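Local structure of methylmalonyl-CoA carboxyltransferase 5S subunit (Propionibacterium freudenreichii subsp. shermanii, 1RQB) at residues D116-A127 / H148-K158; P205-I213 / M239-D247. The protein catalyses the transfer of a carboxyl group from the biotin of the 1.3S subunit to pyruvate, forming oxaloacetate, with one cobalt ion bound per subunit. All coordinates share one frame; numbering follows the deposited sequence.

How the contacts relate
Contacts 1 and 2 each join two neighbouring outer helices of the same TIM barrel, and they follow one another along the chain. Contact 1 pairs 116-127 with 148-158, around strand 133-136. Contact 2 pairs 205-213 with 239-247, around strand 223-225. Their centres are about 30 Å apart and their nearest atoms about 14 Å, so they do not touch. Contact 1 lies away from the cobalt site formed by D34, K195, H226 and H228. Contact 2 comes closer: the side chain of V246 is about 9 Å from that of H226. Contact 2 also borders the second subunit, whereas no other chain touches contact 1.

Contact 1 (D116-A127 / H148-K158); sequences DEVVDRFVDKSA and HAMAAVKKAGK
Two neighbouring outer helices of the TIM barrel meet here, with H148 reaching across to D116 and D120. H148 CG is anti to the backbone N (chi1 -164°), which places the ring edge beside D120 and one ring face against D116. H148 NE2 donates to D120 OD2 over 2.9 Å, with an N-H...O angle of 157°. The carboxylate oxygen lies near the plane of the ring, but the donor meets it from well above the carboxylate plane. D116 covers one ring face. Its carboxylate stacks nearly parallel to the imidazole, 17° between planes, and D116 CB makes a CH-pi contact 3.7 Å from the H148 ring centroid. The D116 carboxylate also pairs with R421, which probably offsets part of its charge. V119 CB sits at the ring edge. A water bridges D120 OD1 and H148 O, donating to both, and K155 NZ makes a long salt bridge with D120 OD1. With an alanine here in place of H148, D120 OD2 would probably lose its donor and D116 the flat surface it stacks on. Beyond this polar end the seam is apolar. V119 CG1 rests against A149, 3.7 Å from A149 CA. V123 CG1 lies over the backbone between A152 and V153, 3.6 Å from A152 C, and also meets V153 CG2 at 3.8 Å. The axes of the two short segments come within 9.0 Å. At the far end A127 CB meets A156 CB at 3.7 Å and also packs on K158 CG. G157 ends the second helix in a Schellman motif, and the chain turns into strand 159-163. V153 and K158 touch F134 of strand 133-136. This is the packing of successive helices on the outside of a beta/alpha barrel.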
loop_
_atom_site.group_PDB
_atom_site.type_symbol
_atom_site.label_atom_id
_atom_site.label_comp_id
_atom_site.label_asym_id
_atom_site.label_seq_id
_atom_site.Cartn_x
_atom_site.Cartn_y
_atom_site.Cartn_z
ATOM N N ASP A 116 8.254 -38.944 -14.149
ATOM C CA ASP A 116 6.787 -38.841 -14.164
ATOM C C ASP A 116 6.119 -39.603 -13.016
ATOM O O ASP A 116 5.093 -39.155 -12.505
ATOM C CB ASP A 116 6.225 -39.339 -15.505
ATOM C CG ASP A 116 6.424 -38.328 -16.644
ATOM O OD1 ASP A 116 6.682 -37.132 -16.360
ATOM O OD2 ASP A 116 6.305 -38.725 -17.831
ATOM N N GLU A 117 6.674 -40.738 -12.596
ATOM C CA GLU A 117 6.035 -41.534 -11.537
ATOM C C GLU A 117 6.057 -40.799 -10.196
ATOM O O GLU A 117 5.144 -40.960 -9.385
ATOM C CB GLU A 117 6.722 -42.891 -11.360
ATOM C CG GLU A 117 8.099 -42.801 -10.731
ATOM C CD GLU A 117 8.828 -44.133 -10.691
ATOM O OE1 GLU A 117 8.170 -45.199 -10.679
ATOM O OE2 GLU A 117 10.072 -44.102 -10.653
ATOM N N VAL A 118 7.107 -40.031 -9.928
ATOM C CA VAL A 118 7.170 -39.291 -8.658
ATOM C C VAL A 118 6.108 -38.187 -8.671
ATOM O O VAL A 118 5.443 -37.930 -7.669
ATOM C CB VAL A 118 8.552 -38.651 -8.440
ATOM C CG1 VAL A 118 8.592 -37.937 -7.071
ATOM C CG2 VAL A 118 9.631 -39.721 -8.505
ATOM N N VAL A 119 5.951 -37.536 -9.819
ATOM C CA VAL A 119 4.941 -36.476 -9.957
ATOM C C VAL A 119 3.555 -37.086 -9.738
ATOM O O VAL A 119 2.717 -36.524 -9.035
ATOM C CB VAL A 119 5.021 -35.824 -11.363
ATOM C CG1 VAL A 119 3.893 -34.822 -11.553
ATOM C CG2 VAL A 119 6.374 -35.140 -11.546
ATOM N N ASP A 120 3.319 -38.261 -10.323
ATOM C CA ASP A 120 2.016 -38.925 -10.181
ATOM C C ASP A 120 1.713 -39.200 -8.706
ATOM O O ASP A 120 0.617 -38.917 -8.226
ATOM C CB ASP A 120 1.975 -40.258 -10.943
ATOM C CG ASP A 120 1.601 -40.091 -12.405
ATOM O OD1 ASP A 120 0.595 -39.392 -12.680
ATOM O OD2 ASP A 120 2.300 -40.665 -13.279
ATOM N N ARG A 121 2.687 -39.759 -7.997
ATOM C CA ARG A 121 2.487 -40.104 -6.582
ATOM C C ARG A 121 2.296 -38.866 -5.706
ATOM O O ARG A 121 1.496 -38.894 -4.773
ATOM C CB ARG A 121 3.655 -40.928 -6.060
ATOM C CG ARG A 121 3.688 -42.335 -6.661
ATOM C CD ARG A 121 4.848 -43.119 -6.113
ATOM N NE ARG A 121 4.857 -44.510 -6.565
ATOM C CZ ARG A 121 4.179 -45.495 -5.975
ATOM N NH1 ARG A 121 3.430 -45.250 -4.906
ATOM N NH2 ARG A 121 4.269 -46.733 -6.443
ATOM N N PHE A 122 3.025 -37.789 -5.984
ATOM C CA PHE A 122 2.894 -36.578 -5.160
ATOM C C PHE A 122 1.488 -35.994 -5.312
ATOM O O PHE A 122 0.822 -35.666 -4.331
ATOM C CB PHE A 122 3.911 -35.514 -5.573
ATOM C CG PHE A 122 3.856 -34.266 -4.714
ATOM C CD1 PHE A 122 4.666 -34.144 -3.593
ATOM C CD2 PHE A 122 2.945 -33.245 -4.999
ATOM C CE1 PHE A 122 4.574 -33.018 -2.745
ATOM C CE2 PHE A 122 2.840 -32.107 -4.156
ATOM C CZ PHE A 122 3.659 -32.000 -3.029
ATOM N N VAL A 123 1.046 -35.849 -6.551
ATOM C CA VAL A 123 -0.284 -35.277 -6.806
ATOM C C VAL A 123 -1.362 -36.174 -6.194
ATOM O O VAL A 123 -2.300 -35.688 -5.564
ATOM C CB VAL A 123 -0.505 -35.090 -8.315
ATOM C CG1 VAL A 123 -1.941 -34.713 -8.596
ATOM C CG2 VAL A 123 0.442 -34.026 -8.829
ATOM N N ASP A 124 -1.210 -37.487 -6.360
ATOM C CA ASP A 124 -2.187 -38.439 -5.809
ATOM C C ASP A 124 -2.299 -38.286 -4.290
ATOM O O ASP A 124 -3.406 -38.226 -3.759
ATOM C CB ASP A 124 -1.798 -39.883 -6.173
ATOM C CG ASP A 124 -2.676 -40.915 -5.482
ATOM O OD1 ASP A 124 -2.232 -41.486 -4.460
ATOM O OD2 ASP A 124 -3.815 -41.149 -5.949
ATOM N N LYS A 125 -1.174 -38.233 -3.575
ATOM C CA LYS A 125 -1.207 -38.091 -2.111
ATOM C C LYS A 125 -1.717 -36.710 -1.694
ATOM O O LYS A 125 -2.401 -36.580 -0.679
ATOM C CB LYS A 125 0.176 -38.360 -1.499
ATOM C CG LYS A 125 0.529 -39.843 -1.458
ATOM C CD LYS A 125 -0.474 -40.553 -0.542
ATOM C CE LYS A 125 -0.250 -42.048 -0.485
ATOM N NZ LYS A 125 -1.302 -42.712 0.338
ATOM N N SER A 126 -1.366 -35.675 -2.449
ATOM C CA SER A 126 -1.867 -34.326 -2.145
ATOM C C SER A 126 -3.395 -34.332 -2.216
ATOM O O SER A 126 -4.077 -33.842 -1.317
ATOM C CB SER A 126 -1.319 -33.319 -3.160
ATOM O OG SER A 126 0.068 -33.106 -2.961
ATOM N N ALA A 127 -3.934 -34.902 -3.290
ATOM C CA ALA A 127 -5.392 -34.973 -3.474
ATOM C C ALA A 127 -6.023 -35.836 -2.379
ATOM O O ALA A 127 -7.059 -35.492 -1.811
ATOM C CB ALA A 127 -5.717 -35.565 -4.846
ATOM N N HIS A 148 2.519 -33.052 -17.349
ATOM C CA HIS A 148 2.263 -34.294 -16.604
ATOM C C HIS A 148 1.580 -34.047 -15.257
ATOM O O HIS A 148 0.705 -34.813 -14.856
ATOM C CB HIS A 148 3.539 -35.090 -16.379
ATOM C CG HIS A 148 3.274 -36.508 -15.973
ATOM N ND1 HIS A 148 2.699 -37.427 -16.826
ATOM C CD2 HIS A 148 3.436 -37.144 -14.789
ATOM C CE1 HIS A 148 2.518 -38.568 -16.183
ATOM N NE2 HIS A 148 2.956 -38.422 -14.945
ATOM N N ALA A 149 1.989 -33.004 -14.541
ATOM C CA ALA A 149 1.392 -32.714 -13.229
ATOM C C ALA A 149 -0.102 -32.438 -13.406
ATOM O O ALA A 149 -0.939 -32.901 -12.631
ATOM C CB ALA A 149 2.078 -31.488 -12.595
HETATM N N MSE A 150 -0.441 -31.708 -14.455
HETATM C CA MSE A 150 -1.853 -31.366 -14.668
HETATM C C MSE A 150 -2.685 -32.586 -15.060
HETATM O O MSE A 150 -3.863 -32.661 -14.715
HETATM C CB MSE A 150 -1.966 -30.269 -15.695
HETATM C CG MSE A 150 -1.364 -29.032 -15.127
HETATM SE SE MSE A 150 -2.272 -27.588 -15.835
HETATM C CE MSE A 150 -1.071 -27.424 -17.239
ATOM N N ALA A 151 -2.091 -33.522 -15.787
ATOM C CA ALA A 151 -2.835 -34.738 -16.144
ATOM C C ALA A 151 -3.095 -35.533 -14.863
ATOM O O ALA A 151 -4.150 -36.142 -14.690
ATOM C CB ALA A 151 -2.031 -35.586 -17.125
ATOM N N ALA A 152 -2.112 -35.518 -13.967
ATOM C CA ALA A 152 -2.242 -36.230 -12.687
ATOM C C ALA A 152 -3.335 -35.565 -11.846
ATOM O O ALA A 152 -4.073 -36.232 -11.123
ATOM C CB ALA A 152 -0.912 -36.218 -11.947
ATOM N N VAL A 153 -3.453 -34.245 -11.940
ATOM C CA VAL A 153 -4.493 -33.550 -11.169
ATOM C C VAL A 153 -5.873 -33.937 -11.705
ATOM O O VAL A 153 -6.806 -34.168 -10.935
ATOM C CB VAL A 153 -4.290 -32.013 -11.228
ATOM C CG1 VAL A 153 -5.491 -31.294 -10.629
ATOM C CG2 VAL A 153 -3.026 -31.645 -10.461
ATOM N N LYS A 154 -6.004 -34.019 -13.027
ATOM C CA LYS A 154 -7.287 -34.393 -13.640
ATOM C C LYS A 154 -7.624 -35.842 -13.275
ATOM O O LYS A 154 -8.782 -36.180 -13.038
ATOM C CB LYS A 154 -7.227 -34.241 -15.169
ATOM C CG LYS A 154 -6.936 -32.822 -15.641
ATOM C CD LYS A 154 -7.963 -31.832 -15.085
ATOM C CE LYS A 154 -9.381 -32.191 -15.522
ATOM N NZ LYS A 154 -10.424 -31.329 -14.888
ATOM N N LYS A 155 -6.608 -36.695 -13.240
ATOM C CA LYS A 155 -6.804 -38.107 -12.883
ATOM C C LYS A 155 -7.399 -38.192 -11.475
ATOM O O LYS A 155 -8.283 -39.005 -11.210
ATOM C CB LYS A 155 -5.469 -38.858 -12.899
ATOM C CG LYS A 155 -5.596 -40.330 -12.478
ATOM C CD LYS A 155 -4.247 -41.039 -12.403
ATOM C CE LYS A 155 -3.515 -41.019 -13.742
ATOM N NZ LYS A 155 -2.303 -41.890 -13.732
ATOM N N ALA A 156 -6.917 -37.335 -10.580
ATOM C CA ALA A 156 -7.387 -37.330 -9.187
ATOM C C ALA A 156 -8.759 -36.661 -9.082
ATOM O O ALA A 156 -9.352 -36.615 -8.005
ATOM C CB ALA A 156 -6.381 -36.610 -8.300
ATOM N N GLY A 157 -9.259 -36.140 -10.195
ATOM C CA GLY A 157 -10.554 -35.485 -10.196
ATOM C C GLY A 157 -10.554 -34.103 -9.549
ATOM O O GLY A 157 -11.601 -33.595 -9.149
ATOM N N LYS A 158 -9.385 -33.481 -9.460
ATOM C CA LYS A 158 -9.285 -32.158 -8.826
ATOM C C LYS A 158 -9.223 -31.057 -9.886
ATOM O O LYS A 158 -9.252 -31.327 -11.086
ATOM C CB LYS A 158 -8.063 -32.117 -7.902
ATOM C CG LYS A 158 -8.124 -33.202 -6.823
ATOM C CD LYS A 158 -9.421 -33.122 -6.017
ATOM C CE LYS A 158 -9.482 -34.227 -4.959
ATOM N NZ LYS A 158 -10.776 -34.226 -4.198
HETATM O O HOH W 1 -0.369 -37.729 -15.047
#

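Contact 2 (P205-I213 / M239-D247); sequences PAYDIIKAI and MKAIEAGVD
A244 CB is the bump of this contact, and it fits a hollow formed by Y207, I210 and K211 on helix 205-213. A244 CB lies 3.5 Å from Y207 O and 3.7 Å from I210 CB, with K211 N beside it. The fit is close because alanine is small: the axes of the short helical segments approach to 7.7 Å, at an angle of 28°. Y207 forms one wall. Its CG is anti to the backbone N (chi1 179°), and the ring extends along the other helix, past K240 and A244. Y207 CD1 lies 3.7 Å from A244 CB and 3.6 Å from K240 O, which sits at the ring edge. I210 is both wall and bump: its CB flanks A244, and I210 CG2 reaches the turn around G245, 3.8 Å from V246 N. I210 CG1 faces A241 CB, and I210 CD1 faces V246 CG2 at 4.3 Å, a looser fit. G245, with a positive phi of 107°, is the first residue to leave helical angles, in a Schellman motif. A CB at these backbone angles would collide with A244 O, which favours glycine. I210 and V246 also rest on I223 of strand 223-225, so the seam runs inward to the barrel wall. Polar groups border the apolar fit. Y207 OH bonds to E18 O, and K211 NZ forms a salt bridge with E18. A water donates to E243 O and is held weakly by K211 NZ. K240 NZ forms a salt bridge with E243 OE1 (2.8 Å, syn lone pair). Across the dimer, K240 also pairs with E243 of the second subunit, and E243 with its K240. The chemistry divides the contact: between the segments it is apolar packing, while the charged ends pair with E18 and the second subunit.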
loop_
_atom_site.group_PDB
_atom_site.type_symbol
_atom_site.label_atom_id
_atom_site.label_comp_id
_atom_site.label_asym_id
_atom_site.label_seq_id
_atom_site.Cartn_x
_atom_site.Cartn_y
_atom_site.Cartn_z
ATOM N N PRO A 205 -2.013 -3.274 -19.395
ATOM C CA PRO A 205 -1.660 -4.638 -19.821
ATOM C C PRO A 205 -2.598 -5.659 -19.170
ATOM O O PRO A 205 -3.000 -6.640 -19.791
ATOM C CB PRO A 205 -0.216 -4.785 -19.338
ATOM C CG PRO A 205 0.326 -3.394 -19.469
ATOM C CD PRO A 205 -0.816 -2.518 -18.981
ATOM N N ALA A 206 -2.962 -5.426 -17.908
ATOM C CA ALA A 206 -3.873 -6.349 -17.214
ATOM C C ALA A 206 -5.188 -6.440 -17.994
ATOM O O ALA A 206 -5.681 -7.523 -18.305
ATOM C CB ALA A 206 -4.150 -5.849 -15.769
ATOM N N TYR A 207 -5.751 -5.286 -18.303
ATOM C CA TYR A 207 -7.011 -5.221 -19.058
ATOM C C TYR A 207 -6.851 -5.893 -20.426
ATOM O O TYR A 207 -7.641 -6.760 -20.798
ATOM C CB TYR A 207 -7.416 -3.750 -19.247
ATOM C CG TYR A 207 -8.691 -3.563 -20.042
ATOM C CD1 TYR A 207 -9.931 -3.462 -19.402
ATOM C CD2 TYR A 207 -8.662 -3.508 -21.434
ATOM C CE1 TYR A 207 -11.110 -3.309 -20.142
ATOM C CE2 TYR A 207 -9.835 -3.352 -22.181
ATOM C CZ TYR A 207 -11.050 -3.254 -21.532
ATOM O OH TYR A 207 -12.202 -3.105 -22.267
ATOM N N ASP A 208 -5.823 -5.508 -21.179
ATOM C CA ASP A 208 -5.592 -6.020 -22.538
ATOM C C ASP A 208 -5.389 -7.538 -22.581
ATOM O O ASP A 208 -5.936 -8.218 -23.448
ATOM C CB ASP A 208 -4.374 -5.344 -23.176
ATOM C CG ASP A 208 -4.590 -3.862 -23.439
ATOM O OD1 ASP A 208 -5.722 -3.375 -23.268
ATOM O OD2 ASP A 208 -3.616 -3.182 -23.833
ATOM N N ILE A 209 -4.607 -8.086 -21.663
ATOM C CA ILE A 209 -4.351 -9.534 -21.677
ATOM C C ILE A 209 -5.605 -10.314 -21.274
ATOM O O ILE A 209 -5.979 -11.282 -21.935
ATOM C CB ILE A 209 -3.157 -9.901 -20.740
ATOM C CG1 ILE A 209 -1.853 -9.355 -21.332
ATOM C CG2 ILE A 209 -3.038 -11.419 -20.587
ATOM C CD1 ILE A 209 -0.682 -9.324 -20.339
ATOM N N ILE A 210 -6.252 -9.909 -20.189
ATOM C CA ILE A 210 -7.457 -10.618 -19.731
ATOM C C ILE A 210 -8.536 -10.553 -20.813
ATOM O O ILE A 210 -9.208 -11.541 -21.105
ATOM C CB ILE A 210 -8.035 -9.998 -18.436
ATOM C CG1 ILE A 210 -7.041 -10.150 -17.280
ATOM C CG2 ILE A 210 -9.358 -10.672 -18.079
ATOM C CD1 ILE A 210 -6.734 -11.564 -16.934
ATOM N N LYS A 211 -8.687 -9.386 -21.418
ATOM C CA LYS A 211 -9.696 -9.204 -22.472
ATOM C C LYS A 211 -9.352 -10.071 -23.688
ATOM O O LYS A 211 -10.229 -10.705 -24.273
ATOM C CB LYS A 211 -9.746 -7.724 -22.866
ATOM C CG LYS A 211 -10.907 -7.349 -23.776
ATOM C CD LYS A 211 -12.232 -7.636 -23.063
ATOM C CE LYS A 211 -13.430 -7.181 -23.888
ATOM N NZ LYS A 211 -13.463 -5.696 -24.002
ATOM N N ALA A 212 -8.080 -10.123 -24.074
ATOM C CA ALA A 212 -7.688 -10.901 -25.259
ATOM C C ALA A 212 -7.909 -12.397 -25.034
ATOM O O ALA A 212 -8.307 -13.114 -25.952
ATOM C CB ALA A 212 -6.227 -10.622 -25.630
ATOM N N ILE A 213 -7.646 -12.879 -23.826
ATOM C CA ILE A 213 -7.842 -14.308 -23.536
ATOM C C ILE A 213 -9.335 -14.639 -23.583
ATOM O O ILE A 213 -9.743 -15.621 -24.203
ATOM C CB ILE A 213 -7.252 -14.685 -22.149
ATOM C CG1 ILE A 213 -5.721 -14.572 -22.202
ATOM C CG2 ILE A 213 -7.636 -16.129 -21.783
ATOM C CD1 ILE A 213 -4.996 -14.856 -20.861
HETATM N N MSE A 239 -8.370 -3.818 -10.461
HETATM C CA MSE A 239 -9.619 -3.153 -10.866
HETATM C C MSE A 239 -9.778 -3.254 -12.386
HETATM O O MSE A 239 -10.863 -3.557 -12.880
HETATM C CB MSE A 239 -9.617 -1.676 -10.455
HETATM C CG MSE A 239 -10.885 -0.916 -10.863
HETATM SE SE MSE A 239 -12.486 -1.484 -9.852
HETATM C CE MSE A 239 -13.337 -2.549 -11.185
ATOM N N LYS A 240 -8.707 -2.991 -13.134
ATOM C CA LYS A 240 -8.758 -3.090 -14.601
ATOM C C LYS A 240 -8.994 -4.538 -15.038
ATOM O O LYS A 240 -9.662 -4.786 -16.042
ATOM C CB LYS A 240 -7.455 -2.555 -15.231
ATOM C CG LYS A 240 -7.377 -1.041 -15.189
ATOM C CD LYS A 240 -8.530 -0.485 -15.991
ATOM C CE LYS A 240 -8.602 1.021 -15.945
ATOM N NZ LYS A 240 -9.876 1.471 -16.576
ATOM N N ALA A 241 -8.446 -5.493 -14.291
ATOM C CA ALA A 241 -8.640 -6.906 -14.645
ATOM C C ALA A 241 -10.113 -7.271 -14.443
ATOM O O ALA A 241 -10.687 -8.040 -15.212
ATOM C CB ALA A 241 -7.741 -7.808 -13.784
ATOM N N ILE A 242 -10.725 -6.708 -13.412
ATOM C CA ILE A 242 -12.146 -6.969 -13.143
ATOM C C ILE A 242 -12.980 -6.343 -14.263
ATOM O O ILE A 242 -13.950 -6.934 -14.734
ATOM C CB ILE A 242 -12.545 -6.409 -11.755
ATOM C CG1 ILE A 242 -11.913 -7.291 -10.667
ATOM C CG2 ILE A 242 -14.087 -6.352 -11.610
ATOM C CD1 ILE A 242 -11.971 -6.694 -9.268
ATOM N N GLU A 243 -12.599 -5.157 -14.721
ATOM C CA GLU A 243 -13.342 -4.541 -15.831
ATOM C C GLU A 243 -13.194 -5.398 -17.091
ATOM O O GLU A 243 -14.101 -5.453 -17.919
ATOM C CB GLU A 243 -12.850 -3.102 -16.090
ATOM C CG GLU A 243 -13.142 -2.149 -14.914
ATOM C CD GLU A 243 -12.588 -0.728 -15.103
ATOM O OE1 GLU A 243 -11.569 -0.560 -15.812
ATOM O OE2 GLU A 243 -13.173 0.223 -14.521
ATOM N N ALA A 244 -12.065 -6.091 -17.230
ATOM C CA ALA A 244 -11.833 -6.920 -18.421
ATOM C C ALA A 244 -12.516 -8.282 -18.289
ATOM O O ALA A 244 -12.540 -9.058 -19.243
ATOM C CB ALA A 244 -10.343 -7.097 -18.666
ATOM N N GLY A 245 -13.051 -8.589 -17.110
ATOM C CA GLY A 245 -13.746 -9.858 -16.928
ATOM C C GLY A 245 -13.083 -10.963 -16.112
ATOM O O GLY A 245 -13.522 -12.112 -16.166
ATOM N N VAL A 246 -12.043 -10.640 -15.350
ATOM C CA VAL A 246 -11.368 -11.677 -14.555
ATOM C C VAL A 246 -12.360 -12.293 -13.565
ATOM O O VAL A 246 -13.196 -11.607 -12.978
ATOM C CB VAL A 246 -10.114 -11.110 -13.837
ATOM C CG1 VAL A 246 -10.504 -10.329 -12.564
ATOM C CG2 VAL A 246 -9.162 -12.259 -13.515
ATOM N N ASP A 247 -12.236 -13.600 -13.364
ATOM C CA ASP A 247 -13.176 -14.348 -12.516
ATOM C C ASP A 247 -12.817 -14.306 -11.030
ATOM O O ASP A 247 -13.711 -14.210 -10.192
ATOM C CB ASP A 247 -13.221 -15.802 -12.987
ATOM C CG ASP A 247 -13.633 -15.912 -14.444
ATOM O OD1 ASP A 247 -14.849 -16.003 -14.700
ATOM O OD2 ASP A 247 -12.750 -15.868 -15.331
HETATM O O HOH W 2 -14.498 -5.725 -20.900
#